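Local atomic coordinates of TbiB1 (Thermobaculum terrenum, PDB entry 5V1V), a protein that binds the leader peptide of a lasso-peptide precursor and probably serves as the PqqD-like recognition element that presents this substrate for maturation. Residues Ser37-Trp40 with Ser41-Glu45; Tyr60-Arg64 with Pro65-Arg69; Arg69-Arg72 with Asp73-Ala77; Arg76-Asn80 with Lys81-Glu85. One frame throughout, in Å; residues are numbered along the deposited sequence.

Interaction 1: Ser37-Trp40 with Ser41-Glu45; sequences SRIW and SLLEE. With ZN (zinc ion), chain E.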
loop_
_atom_site.group_PDB
_atom_site.type_symbol
_atom_site.label_atom_id
_atom_site.label_comp_id
_atom_site.label_asym_id
_atom_site.label_seq_id
_atom_site.Cartn_x
_atom_site.Cartn_y
_atom_site.Cartn_z
ATOM N N SER A 37 2.120 4.679 -2.394
ATOM C CA SER A 37 1.118 4.855 -3.440
ATOM C C SER A 37 1.355 3.904 -4.605
ATOM O O SER A 37 0.409 3.338 -5.154
ATOM C CB SER A 37 1.111 6.296 -3.943
ATOM O OG SER A 37 0.641 7.162 -2.937
ATOM N N ARG A 38 2.622 3.723 -4.977
ATOM C CA ARG A 38 2.954 2.803 -6.054
ATOM C C ARG A 38 2.597 1.360 -5.690
ATOM O O ARG A 38 2.011 0.637 -6.503
ATOM C CB ARG A 38 4.427 2.910 -6.460
ATOM C CG ARG A 38 4.805 2.002 -7.623
ATOM C CD ARG A 38 4.169 2.406 -8.945
ATOM N NE ARG A 38 4.564 1.482 -10.003
ATOM C CZ ARG A 38 3.733 0.843 -10.822
ATOM N NH1 ARG A 38 2.421 1.035 -10.752
ATOM N NH2 ARG A 38 4.228 0.023 -11.737
ATOM N N ILE A 39 2.952 0.946 -4.474
ATOM C CA ILE A 39 2.571 -0.376 -3.983
ATOM C C ILE A 39 1.048 -0.539 -4.013
ATOM O O ILE A 39 0.549 -1.567 -4.468
ATOM C CB ILE A 39 3.145 -0.656 -2.583
ATOM C CG1 ILE A 39 4.670 -0.758 -2.679
ATOM C CG2 ILE A 39 2.537 -1.936 -2.015
ATOM C CD1 ILE A 39 5.363 -0.623 -1.340
ATOM N N TRP A 40 0.309 0.474 -3.554
ATOM C CA TRP A 40 -1.143 0.385 -3.576
ATOM C C TRP A 40 -1.669 0.179 -4.997
ATOM O O TRP A 40 -2.528 -0.671 -5.240
ATOM C CB TRP A 40 -1.752 1.624 -2.939
ATOM C CG TRP A 40 -3.238 1.517 -2.796
ATOM C CD1 TRP A 40 -4.179 2.046 -3.636
ATOM C CD2 TRP A 40 -3.961 0.806 -1.777
ATOM N NE1 TRP A 40 -5.437 1.714 -3.198
ATOM C CE2 TRP A 40 -5.335 0.967 -2.055
ATOM C CE3 TRP A 40 -3.584 0.071 -0.645
ATOM C CZ2 TRP A 40 -6.338 0.414 -1.256
ATOM C CZ3 TRP A 40 -4.590 -0.484 0.158
ATOM C CH2 TRP A 40 -5.951 -0.305 -0.157
ATOM N N SER A 41 -1.122 0.935 -5.943
ATOM C CA SER A 41 -1.536 0.801 -7.336
ATOM C C SER A 41 -1.298 -0.610 -7.877
ATOM O O SER A 41 -2.128 -1.153 -8.619
ATOM C CB SER A 41 -0.842 1.839 -8.211
ATOM O OG SER A 41 -1.260 3.144 -7.859
ATOM N N LEU A 42 -0.178 -1.212 -7.486
ATOM C CA LEU A 42 0.126 -2.586 -7.881
ATOM C C LEU A 42 -0.827 -3.590 -7.222
ATOM O O LEU A 42 -1.262 -4.548 -7.856
ATOM C CB LEU A 42 1.588 -2.923 -7.569
ATOM C CG LEU A 42 2.621 -2.163 -8.416
ATOM C CD1 LEU A 42 3.965 -2.062 -7.710
ATOM C CD2 LEU A 42 2.774 -2.799 -9.789
ATOM N N LEU A 43 -1.156 -3.363 -5.946
ATOM C CA LEU A 43 -2.168 -4.186 -5.276
ATOM C C LEU A 43 -3.524 -4.079 -5.985
ATOM O O LEU A 43 -4.236 -5.075 -6.139
ATOM C CB LEU A 43 -2.312 -3.803 -3.803
ATOM C CG LEU A 43 -1.148 -4.183 -2.891
ATOM C CD1 LEU A 43 -1.306 -3.448 -1.569
ATOM C CD2 LEU A 43 -1.046 -5.686 -2.671
ATOM N N GLU A 44 -3.880 -2.871 -6.414
ATOM C CA GLU A 44 -5.122 -2.662 -7.161
ATOM C C GLU A 44 -5.189 -3.515 -8.426
ATOM O O GLU A 44 -6.274 -3.945 -8.831
ATOM C CB GLU A 44 -5.306 -1.182 -7.498
ATOM C CG GLU A 44 -5.631 -0.331 -6.286
ATOM C CD GLU A 44 -5.782 1.139 -6.604
ATOM O OE1 GLU A 44 -4.883 1.716 -7.244
ATOM O OE2 GLU A 44 -6.794 1.730 -6.184
ATOM N N GLU A 45 -4.026 -3.760 -9.024
ATOM C CA GLU A 45 -3.899 -4.580 -10.235
ATOM C C GLU A 45 -3.844 -6.081 -9.937
ATOM O O GLU A 45 -3.761 -6.902 -10.860
ATOM C CB GLU A 45 -2.650 -4.174 -11.030
ATOM C CG GLU A 45 -2.702 -2.773 -11.617
ATOM C CD GLU A 45 -1.325 -2.228 -11.952
ATOM O OE1 GLU A 45 -0.337 -2.990 -11.897
ATOM O OE2 GLU A 45 -1.229 -1.025 -12.266
HETATM ZN ZN ZN E . -5.458 3.326 -8.176
HETATM O O HOH W 1 1.305 3.741 -9.918
HETATM O O HOH W 2 -4.344 2.950 -9.731
#
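Trp40 and Glu44, one turn apart on helix 34-44, cross at about a right angle, the carboxylate meeting the five-membered part of the indole. Trp40 CD1 lies 3.5 Å from Glu44 CD, and the ring and carboxylate planes are 50° apart, an oblique approach. The indole gets there because its CG stands opposite the backbone N (chi1 -174°), which lays the ring beside the next turn of the helix; at its other end Trp40 CE3 reaches Leu43 CD1 at 4.3 Å. Trp40 NE1 is hydrogen-bonded to Ser12 OG, which also makes a weak bond with Glu44 OE2.

Arg38 packs along the same helix on Leu42. A bend at chi2 (68°) folds its chain back, and Leu42 CD2 sits over one face of the guanidinium, toward the rim, 3.7 Å from Arg38 NH2. The charge is met by Glu59 of helix 49-59, which forms a salt bridge with Arg38 NE, while Arg38 NH1 donates to water 1 at 3.0 Å; that water is weakly linked to Ser41 OG. Beneath these side chains run i to i+4 backbone bonds, the shortest from Glu44 N to Trp40 O at 2.8 Å.

Glu44 OE1 binds a zinc ion at 1.9 Å, joined by His14 NE2 and water 2, whereas Glu44 OE2 stays 2.9 Å from the metal. One carboxylate therefore divides its work: an oxygen for the metal, and an oxygen weakly tied to Ser12, whose hydroxyl also holds the indole. Ser12 thus acts as a second-shell residue that probably helps orient the zinc ligand.

Interaction 2: Tyr60-Arg64 with Pro65-Arg69; sequences YSVDR and PTVER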
loop_
_atom_site.group_PDB
_atom_site.type_symbol
_atom_site.label_atom_id
_atom_site.label_comp_id
_atom_site.label_asym_id
_atom_site.label_seq_id
_atom_site.Cartn_x
_atom_site.Cartn_y
_atom_site.Cartn_z
ATOM N N TYR A 60 12.990 1.801 -8.728
ATOM C CA TYR A 60 13.624 2.606 -7.687
ATOM C C TYR A 60 15.069 2.207 -7.441
ATOM O O TYR A 60 15.436 1.044 -7.612
ATOM C CB TYR A 60 12.828 2.490 -6.380
ATOM C CG TYR A 60 11.463 3.130 -6.456
ATOM C CD1 TYR A 60 11.288 4.467 -6.120
ATOM C CD2 TYR A 60 10.349 2.402 -6.880
ATOM C CE1 TYR A 60 10.042 5.064 -6.196
ATOM C CE2 TYR A 60 9.095 2.990 -6.949
ATOM C CZ TYR A 60 8.952 4.325 -6.610
ATOM O OH TYR A 60 7.714 4.932 -6.685
ATOM N N SER A 61 15.875 3.183 -7.025
ATOM C CA SER A 61 17.272 2.958 -6.684
ATOM C C SER A 61 17.339 2.375 -5.283
ATOM O O SER A 61 17.578 3.092 -4.302
ATOM C CB SER A 61 18.061 4.265 -6.762
ATOM O OG SER A 61 19.402 4.060 -6.363
ATOM N N VAL A 62 17.104 1.067 -5.202
ATOM C CA VAL A 62 16.990 0.367 -3.926
ATOM C C VAL A 62 17.358 -1.098 -4.110
ATOM O O VAL A 62 17.130 -1.665 -5.175
ATOM C CB VAL A 62 15.562 0.516 -3.337
ATOM C CG1 VAL A 62 14.513 -0.118 -4.244
ATOM C CG2 VAL A 62 15.488 -0.033 -1.923
ATOM N N ASP A 63 17.911 -1.696 -3.059
ATOM C CA ASP A 63 18.269 -3.108 -3.048
ATOM C C ASP A 63 17.058 -3.965 -2.678
ATOM O O ASP A 63 16.178 -3.523 -1.934
ATOM C CB ASP A 63 19.413 -3.352 -2.059
ATOM C CG ASP A 63 19.059 -2.936 -0.635
ATOM O OD1 ASP A 63 18.931 -1.718 -0.376
ATOM O OD2 ASP A 63 18.908 -3.830 0.222
ATOM N N ARG A 64 17.025 -5.195 -3.189
ATOM C CA ARG A 64 15.936 -6.131 -2.925
ATOM C C ARG A 64 15.666 -6.404 -1.431
ATOM O O ARG A 64 14.509 -6.398 -1.026
ATOM C CB ARG A 64 16.131 -7.435 -3.713
ATOM C CG ARG A 64 15.011 -8.448 -3.561
ATOM C CD ARG A 64 15.307 -9.710 -4.358
ATOM N NE ARG A 64 14.098 -10.507 -4.527
ATOM C CZ ARG A 64 13.246 -10.372 -5.541
ATOM N NH1 ARG A 64 13.464 -9.475 -6.500
ATOM N NH2 ARG A 64 12.172 -11.140 -5.601
ATOM N N PRO A 65 16.718 -6.612 -0.605
ATOM C CA PRO A 65 16.448 -6.844 0.824
ATOM C C PRO A 65 15.675 -5.712 1.501
ATOM O O PRO A 65 14.792 -5.976 2.324
ATOM C CB PRO A 65 17.854 -6.994 1.419
ATOM C CG PRO A 65 18.645 -7.577 0.302
ATOM C CD PRO A 65 18.138 -6.872 -0.925
ATOM N N THR A 66 15.992 -4.469 1.150
ATOM C CA THR A 66 15.305 -3.321 1.726
ATOM C C THR A 66 13.850 -3.323 1.289
ATOM O O THR A 66 12.953 -3.101 2.108
ATOM C CB THR A 66 15.986 -2.004 1.314
ATOM O OG1 THR A 66 17.278 -1.942 1.919
ATOM C CG2 THR A 66 15.176 -0.796 1.765
ATOM N N VAL A 67 13.616 -3.589 0.005
ATOM C CA VAL A 67 12.247 -3.632 -0.508
ATOM C C VAL A 67 11.437 -4.721 0.200
ATOM O O VAL A 67 10.302 -4.488 0.603
ATOM C CB VAL A 67 12.196 -3.853 -2.031
ATOM C CG1 VAL A 67 10.753 -3.967 -2.502
ATOM C CG2 VAL A 67 12.901 -2.719 -2.753
ATOM N N GLU A 68 12.024 -5.903 0.365
ATOM C CA GLU A 68 11.336 -7.013 1.021
ATOM C C GLU A 68 10.960 -6.682 2.466
ATOM O O GLU A 68 9.823 -6.889 2.881
ATOM C CB GLU A 68 12.185 -8.283 0.988
ATOM C CG GLU A 68 12.346 -8.912 -0.391
ATOM C CD GLU A 68 13.319 -10.082 -0.379
ATOM O OE1 GLU A 68 14.474 -9.902 0.070
ATOM O OE2 GLU A 68 12.930 -11.183 -0.813
ATOM N N ARG A 69 11.917 -6.157 3.220
ATOM C CA ARG A 69 11.685 -5.793 4.619
ATOM C C ARG A 69 10.615 -4.710 4.729
ATOM O O ARG A 69 9.689 -4.815 5.542
ATOM C CB ARG A 69 12.986 -5.327 5.272
ATOM C CG ARG A 69 13.997 -6.441 5.530
ATOM C CD ARG A 69 15.210 -5.928 6.296
ATOM N NE ARG A 69 15.893 -4.841 5.590
ATOM C CZ ARG A 69 17.086 -4.931 5.006
ATOM N NH1 ARG A 69 17.782 -6.061 5.040
ATOM N NH2 ARG A 69 17.588 -3.870 4.387
HETATM O O HOH W 3 19.926 -3.893 2.780
HETATM O O HOH W 4 12.022 -12.451 -3.281
#
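Asp63 is the N-cap of helix 64-80, and its side chain accepts from Thr66, three residues on. The carboxylate crosses the Thr66 side chain at about a right angle and takes two hydrogen bonds from that residue. Thr66 OG1 donates to Asp63 OD1 at 2.8 Å, on the syn side and 23° out of the carboxylate plane; Thr66 N reaches Asp63 OD2 at 3.1 Å from well above that plane. Asp63 chi1 of 59° sets CG between backbone N and carbonyl carbon, turning the carboxylate over the helix start. With an alanine here instead of Thr66, the hydroxyl bond to Asp63 OD1 is gone, and the carboxylate would probably be freer to rotate away from the backbone N-H it caps. The regular backbone bonds start with Val67 N to Asp63 O at 3.2 Å, followed by Glu68 N to Arg64 O at 2.9 Å.

Charges meet more loosely. Arg64 NE and Glu68 OE2 form a long salt bridge of 4.0 Å, supplemented by water 4, which accepts from Arg64 NH2 and donates to Glu68 OE2. The stronger partners of Arg64 are Asp54 and Glu50, both ligands of a zinc ion. Water 3 similarly joins Asp63 OD2 to Arg69 NH2.

The apolar contacts centre on Val62, which, like Thr66, also packs on an aromatic side chain of the bound peptide. Val62 CG2 meets Thr66 CG2 at 3.8 Å, and Val62 CG1 presses on Val67 CG2 at 3.4 Å, tighter than ordinary van der Waals contact.

Interaction 3: Arg69-Arg72 with Asp73-Ala77; sequences RDLR and DFLRA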
loop_
_atom_site.group_PDB
_atom_site.type_symbol
_atom_site.label_atom_id
_atom_site.label_comp_id
_atom_site.label_asym_id
_atom_site.label_seq_id
_atom_site.Cartn_x
_atom_site.Cartn_y
_atom_site.Cartn_z
ATOM N N ARG A 69 11.917 -6.157 3.220
ATOM C CA ARG A 69 11.685 -5.793 4.619
ATOM C C ARG A 69 10.615 -4.710 4.729
ATOM O O ARG A 69 9.689 -4.815 5.542
ATOM C CB ARG A 69 12.986 -5.327 5.272
ATOM C CG ARG A 69 13.997 -6.441 5.530
ATOM C CD ARG A 69 15.210 -5.928 6.296
ATOM N NE ARG A 69 15.893 -4.841 5.590
ATOM C CZ ARG A 69 17.086 -4.931 5.006
ATOM N NH1 ARG A 69 17.782 -6.061 5.040
ATOM N NH2 ARG A 69 17.588 -3.870 4.387
ATOM N N ASP A 70 10.726 -3.681 3.892
ATOM C CA ASP A 70 9.784 -2.570 3.950
ATOM C C ASP A 70 8.392 -2.979 3.495
ATOM O O ASP A 70 7.387 -2.536 4.071
ATOM C CB ASP A 70 10.266 -1.397 3.099
ATOM C CG ASP A 70 11.460 -0.676 3.701
ATOM O OD1 ASP A 70 11.881 -1.003 4.834
ATOM O OD2 ASP A 70 11.981 0.237 3.030
ATOM N N LEU A 71 8.327 -3.813 2.457
ATOM C CA LEU A 71 7.042 -4.265 1.941
ATOM C C LEU A 71 6.314 -5.092 2.982
ATOM O O LEU A 71 5.126 -4.899 3.192
ATOM C CB LEU A 71 7.186 -5.052 0.635
ATOM C CG LEU A 71 5.875 -5.550 0.013
ATOM C CD1 LEU A 71 4.999 -4.371 -0.407
ATOM C CD2 LEU A 71 6.157 -6.471 -1.168
ATOM N N ARG A 72 7.020 -5.994 3.659
ATOM C CA ARG A 72 6.374 -6.796 4.697
ATOM C C ARG A 72 5.702 -5.912 5.750
ATOM O O ARG A 72 4.540 -6.123 6.101
ATOM C CB ARG A 72 7.369 -7.740 5.366
ATOM C CG ARG A 72 6.699 -8.654 6.394
ATOM C CD ARG A 72 7.663 -9.455 7.266
ATOM N NE ARG A 72 8.717 -10.136 6.511
ATOM C CZ ARG A 72 8.603 -11.327 5.930
ATOM N NH1 ARG A 72 7.463 -12.007 5.985
ATOM N NH2 ARG A 72 9.644 -11.837 5.283
ATOM N N ASP A 73 6.433 -4.921 6.249
ATOM C CA ASP A 73 5.882 -4.021 7.271
ATOM C C ASP A 73 4.716 -3.190 6.742
ATOM O O ASP A 73 3.735 -2.972 7.455
ATOM C CB ASP A 73 6.968 -3.086 7.838
ATOM C CG ASP A 73 7.903 -3.779 8.820
ATOM O OD1 ASP A 73 7.509 -4.784 9.451
ATOM O OD2 ASP A 73 9.049 -3.301 8.973
ATOM N N PHE A 74 4.815 -2.740 5.496
ATOM C CA PHE A 74 3.763 -1.936 4.904
ATOM C C PHE A 74 2.492 -2.759 4.710
ATOM O O PHE A 74 1.396 -2.316 5.063
ATOM C CB PHE A 74 4.256 -1.352 3.583
ATOM C CG PHE A 74 3.275 -0.450 2.909
ATOM C CD1 PHE A 74 2.939 0.787 3.456
ATOM C CD2 PHE A 74 2.704 -0.827 1.704
ATOM C CE1 PHE A 74 2.044 1.624 2.804
ATOM C CE2 PHE A 74 1.820 0.010 1.042
ATOM C CZ PHE A 74 1.484 1.230 1.599
ATOM N N LEU A 75 2.640 -3.959 4.157
ATOM C CA LEU A 75 1.477 -4.836 3.988
ATOM C C LEU A 75 0.841 -5.185 5.339
ATOM O O LEU A 75 -0.378 -5.221 5.467
ATOM C CB LEU A 75 1.845 -6.108 3.227
ATOM C CG LEU A 75 2.336 -5.932 1.792
ATOM C CD1 LEU A 75 2.604 -7.300 1.192
ATOM C CD2 LEU A 75 1.336 -5.164 0.946
ATOM N N ARG A 76 1.670 -5.424 6.357
ATOM C CA ARG A 76 1.146 -5.675 7.692
ATOM C C ARG A 76 0.370 -4.476 8.227
ATOM O O ARG A 76 -0.658 -4.651 8.863
ATOM C CB ARG A 76 2.280 -6.011 8.651
ATOM C CG ARG A 76 2.901 -7.381 8.436
ATOM C CD ARG A 76 4.095 -7.604 9.362
ATOM N NE ARG A 76 3.742 -7.413 10.769
ATOM C CZ ARG A 76 3.056 -8.288 11.501
ATOM N NH1 ARG A 76 2.648 -9.441 10.974
ATOM N NH2 ARG A 76 2.780 -8.009 12.769
ATOM N N ALA A 77 0.842 -3.263 7.932
ATOM C CA ALA A 77 0.148 -2.062 8.392
ATOM C C ALA A 77 -1.202 -1.946 7.701
ATOM O O ALA A 77 -2.205 -1.625 8.337
ATOM C CB ALA A 77 0.998 -0.817 8.170
HETATM O O HOH W 5 11.467 -2.619 7.273
#
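Leu75 N donates to Leu71 O at 2.8 Å, almost straight at 175°, and this is the shortest of the i to i+4 backbone bonds that join 69-72 to 73-77. Phe74 N to Asp70 O and Arg76 N to Arg72 O follow at 2.9 and 3.0 Å, while Asp73 N to Arg69 O is weak at 3.3 Å.

Among the side chains, polar linkage is indirect. Water 5 donates to both Asp70 OD1 and Asp73 OD2, 3.0 Å from each, and so probably eases the repulsion between the two carboxylates, Asp70 OD1 and Asp73 OD2 being 5.5 Å apart. The second oxygen, Asp70 OD2, accepts hydrogen bonds from an aromatic and a polar side chain of the bound peptide.

Arg72 and Arg76 run side by side, Arg72 CG lying 4.1 Å from Arg76 CD. Their chains bend at chi3 in opposite senses, -48° and 55°, which parts the guanidinium groups. Each finds a partner on Asp89: Arg72 NH1 bonds its carbonyl oxygen and Arg76 NH1 its carboxylate.

Toward the interior, Leu71 and Leu75 cross at a slant, with Leu71 CD1 3.8 Å from Leu75 CG. Leu71 goes on to touch Ile39 and Ile52, and Leu75 touches Leu43. Asp70, Phe74 and Ala77 supply a further face, which packs on apolar side chains of the bound peptide. This division of one helix among core, solvent and ligand fits the third helix of the PqqD fold, a winged-helix-like domain of the helix-turn-helix clan that here grips a leader peptide.

Interaction 4: Arg76-Asn80 with Lys81-Glu85; sequences RALAN and KELLE. With ZN (zinc ion), chain G.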
loop_
_atom_site.group_PDB
_atom_site.type_symbol
_atom_site.label_atom_id
_atom_site.label_comp_id
_atom_site.label_asym_id
_atom_site.label_seq_id
_atom_site.Cartn_x
_atom_site.Cartn_y
_atom_site.Cartn_z
ATOM N N ARG A 76 1.670 -5.424 6.357
ATOM C CA ARG A 76 1.146 -5.675 7.692
ATOM C C ARG A 76 0.370 -4.476 8.227
ATOM O O ARG A 76 -0.658 -4.651 8.863
ATOM C CB ARG A 76 2.280 -6.011 8.651
ATOM C CG ARG A 76 2.901 -7.381 8.436
ATOM C CD ARG A 76 4.095 -7.604 9.362
ATOM N NE ARG A 76 3.742 -7.413 10.769
ATOM C CZ ARG A 76 3.056 -8.288 11.501
ATOM N NH1 ARG A 76 2.648 -9.441 10.974
ATOM N NH2 ARG A 76 2.780 -8.009 12.769
ATOM N N ALA A 77 0.842 -3.263 7.932
ATOM C CA ALA A 77 0.148 -2.062 8.392
ATOM C C ALA A 77 -1.202 -1.946 7.701
ATOM O O ALA A 77 -2.205 -1.625 8.337
ATOM C CB ALA A 77 0.998 -0.817 8.170
ATOM N N LEU A 78 -1.233 -2.228 6.401
ATOM C CA LEU A 78 -2.496 -2.220 5.671
ATOM C C LEU A 78 -3.455 -3.267 6.231
ATOM O O LEU A 78 -4.640 -2.990 6.424
ATOM C CB LEU A 78 -2.274 -2.452 4.176
ATOM C CG LEU A 78 -1.433 -1.427 3.413
ATOM C CD1 LEU A 78 -1.243 -1.908 1.982
ATOM C CD2 LEU A 78 -2.067 -0.044 3.447
ATOM N N ALA A 79 -2.946 -4.464 6.497
ATOM C CA ALA A 79 -3.783 -5.542 7.023
ATOM C C ALA A 79 -4.357 -5.193 8.403
ATOM O O ALA A 79 -5.525 -5.461 8.697
ATOM C CB ALA A 79 -2.987 -6.831 7.068
ATOM N N ASN A 80 -3.531 -4.557 9.230
ATOM C CA ASN A 80 -3.936 -4.176 10.578
ATOM C C ASN A 80 -5.094 -3.177 10.577
ATOM O O ASN A 80 -5.895 -3.146 11.516
ATOM C CB ASN A 80 -2.738 -3.604 11.342
ATOM C CG ASN A 80 -3.120 -3.088 12.715
ATOM O OD1 ASN A 80 -3.512 -3.857 13.587
ATOM N ND2 ASN A 80 -3.047 -1.774 12.894
ATOM N N LYS A 81 -5.172 -2.356 9.531
ATOM C CA LYS A 81 -6.223 -1.349 9.408
ATOM C C LYS A 81 -7.379 -1.829 8.522
ATOM O O LYS A 81 -8.240 -1.047 8.133
ATOM C CB LYS A 81 -5.639 -0.027 8.892
ATOM C CG LYS A 81 -4.742 0.681 9.904
ATOM C CD LYS A 81 -5.514 1.066 11.155
ATOM C CE LYS A 81 -4.577 1.467 12.282
ATOM N NZ LYS A 81 -5.335 2.072 13.410
ATOM N N GLU A 82 -7.390 -3.135 8.226
ATOM C CA GLU A 82 -8.462 -3.770 7.437
ATOM C C GLU A 82 -8.555 -3.216 6.015
ATOM O O GLU A 82 -9.616 -3.224 5.376
ATOM C CB GLU A 82 -9.811 -3.762 8.185
ATOM C CG GLU A 82 -9.760 -4.538 9.500
ATOM C CD GLU A 82 -9.265 -5.971 9.338
ATOM O OE1 GLU A 82 -9.742 -6.678 8.419
ATOM O OE2 GLU A 82 -8.401 -6.409 10.129
ATOM N N LEU A 83 -7.410 -2.764 5.509
ATOM C CA LEU A 83 -7.315 -2.241 4.154
ATOM C C LEU A 83 -6.940 -3.318 3.145
ATOM O O LEU A 83 -7.207 -3.165 1.951
ATOM C CB LEU A 83 -6.314 -1.079 4.076
ATOM C CG LEU A 83 -6.648 0.154 4.934
ATOM C CD1 LEU A 83 -5.431 1.052 5.085
ATOM C CD2 LEU A 83 -7.808 0.937 4.335
ATOM N N LEU A 84 -6.331 -4.393 3.644
ATOM C CA LEU A 84 -5.808 -5.500 2.846
ATOM C C LEU A 84 -6.246 -6.785 3.495
ATOM O O LEU A 84 -6.121 -6.937 4.727
ATOM C CB LEU A 84 -4.273 -5.449 2.807
ATOM C CG LEU A 84 -3.520 -6.579 2.098
ATOM C CD1 LEU A 84 -3.668 -6.432 0.592
ATOM C CD2 LEU A 84 -2.048 -6.525 2.487
ATOM N N GLU A 85 -6.760 -7.700 2.672
ATOM C CA GLU A 85 -7.232 -8.999 3.135
ATOM C C GLU A 85 -6.375 -10.141 2.616
ATOM O O GLU A 85 -5.823 -10.068 1.520
ATOM C CB GLU A 85 -8.701 -9.217 2.747
ATOM C CG GLU A 85 -9.659 -8.148 3.264
ATOM C CD GLU A 85 -9.652 -7.988 4.781
ATOM O OE1 GLU A 85 -9.074 -8.843 5.486
ATOM O OE2 GLU A 85 -10.232 -7.000 5.282
HETATM ZN ZN ZN G . -9.043 -8.199 7.445
HETATM O O HOH W 6 -7.242 -7.191 7.169
HETATM O O HOH W 7 -10.689 -9.329 7.619
#
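Lys81 folds against the turn it follows, starting with CB, 3.8 Å from Ala77 O. CG stays near that same oxygen; a bend at chi2 (-62°) then leads the chain alongside Asn80, so that CD and CE pass its amide, Lys81 CE lying 3.6 Å from Asn80 ND2. Beyond CE the chain leaves this contact, and NZ forms a salt bridge with an acidic side chain of the bound peptide. Cut back to an alanine, the side chain would no longer reach the peptide, whose carboxylate would probably lose its mate, and the Asn80 amide its apolar cover.

The backbone ends helix 64-80 in a Schellman motif. Glu82, with positive phi (63°), is the C-prime residue; Leu83 N returns to Leu78 O at 2.9 Å and Glu82 N to Ala79 O at 3.0 Å, the latter approaching from 67° out of the carbonyl plane. The reversal brings leucines back over the last turn: Leu78 CD2 meets Leu83 CD1 at 3.9 Å, the two side chains crossing at about a right angle, and Leu78 CB packs on Leu84 CB.

The same turn presents Glu82 to metal. Glu82 OE1 binds a zinc ion at 1.9 Å and Glu85 OE1 binds it at 2.1 Å, with waters 6 and 7 as further ligands. Water 6 donates to both Ala79 O and Leu84 O. Its oxygen is thus on zinc while its two protons are spent on backbone carbonyls, one at the helix end and one in strand 84-85. The metal and its water staple the two elements together, and the positive ion probably eases the closeness of the two carboxylates.

How the interactions relate
Interactions 2, 3 and 4 follow helix 64-80 from its N-cap through its middle to its Schellman end; interaction 2 shares Arg69 with interaction 3, which shares Arg76 and Ala77 with interaction 4. Interaction 1 lies on helix 34-44, centred about 6 Å from the chain centre, and packs on the others: Ile39 CG2 is 3.7 Å from Phe74 CE2, and Leu43 CD1 is 3.9 Å from Leu78 CD1. Interaction 2, some 15 Å out, is a surface contact ruled by carboxylate capping and water bridges. The other three are partly buried, each pairing a leucine-lined inner side with a polar outer one; interactions 1 and 4 hold zinc ligands there, whereas interaction 3 carries arginines.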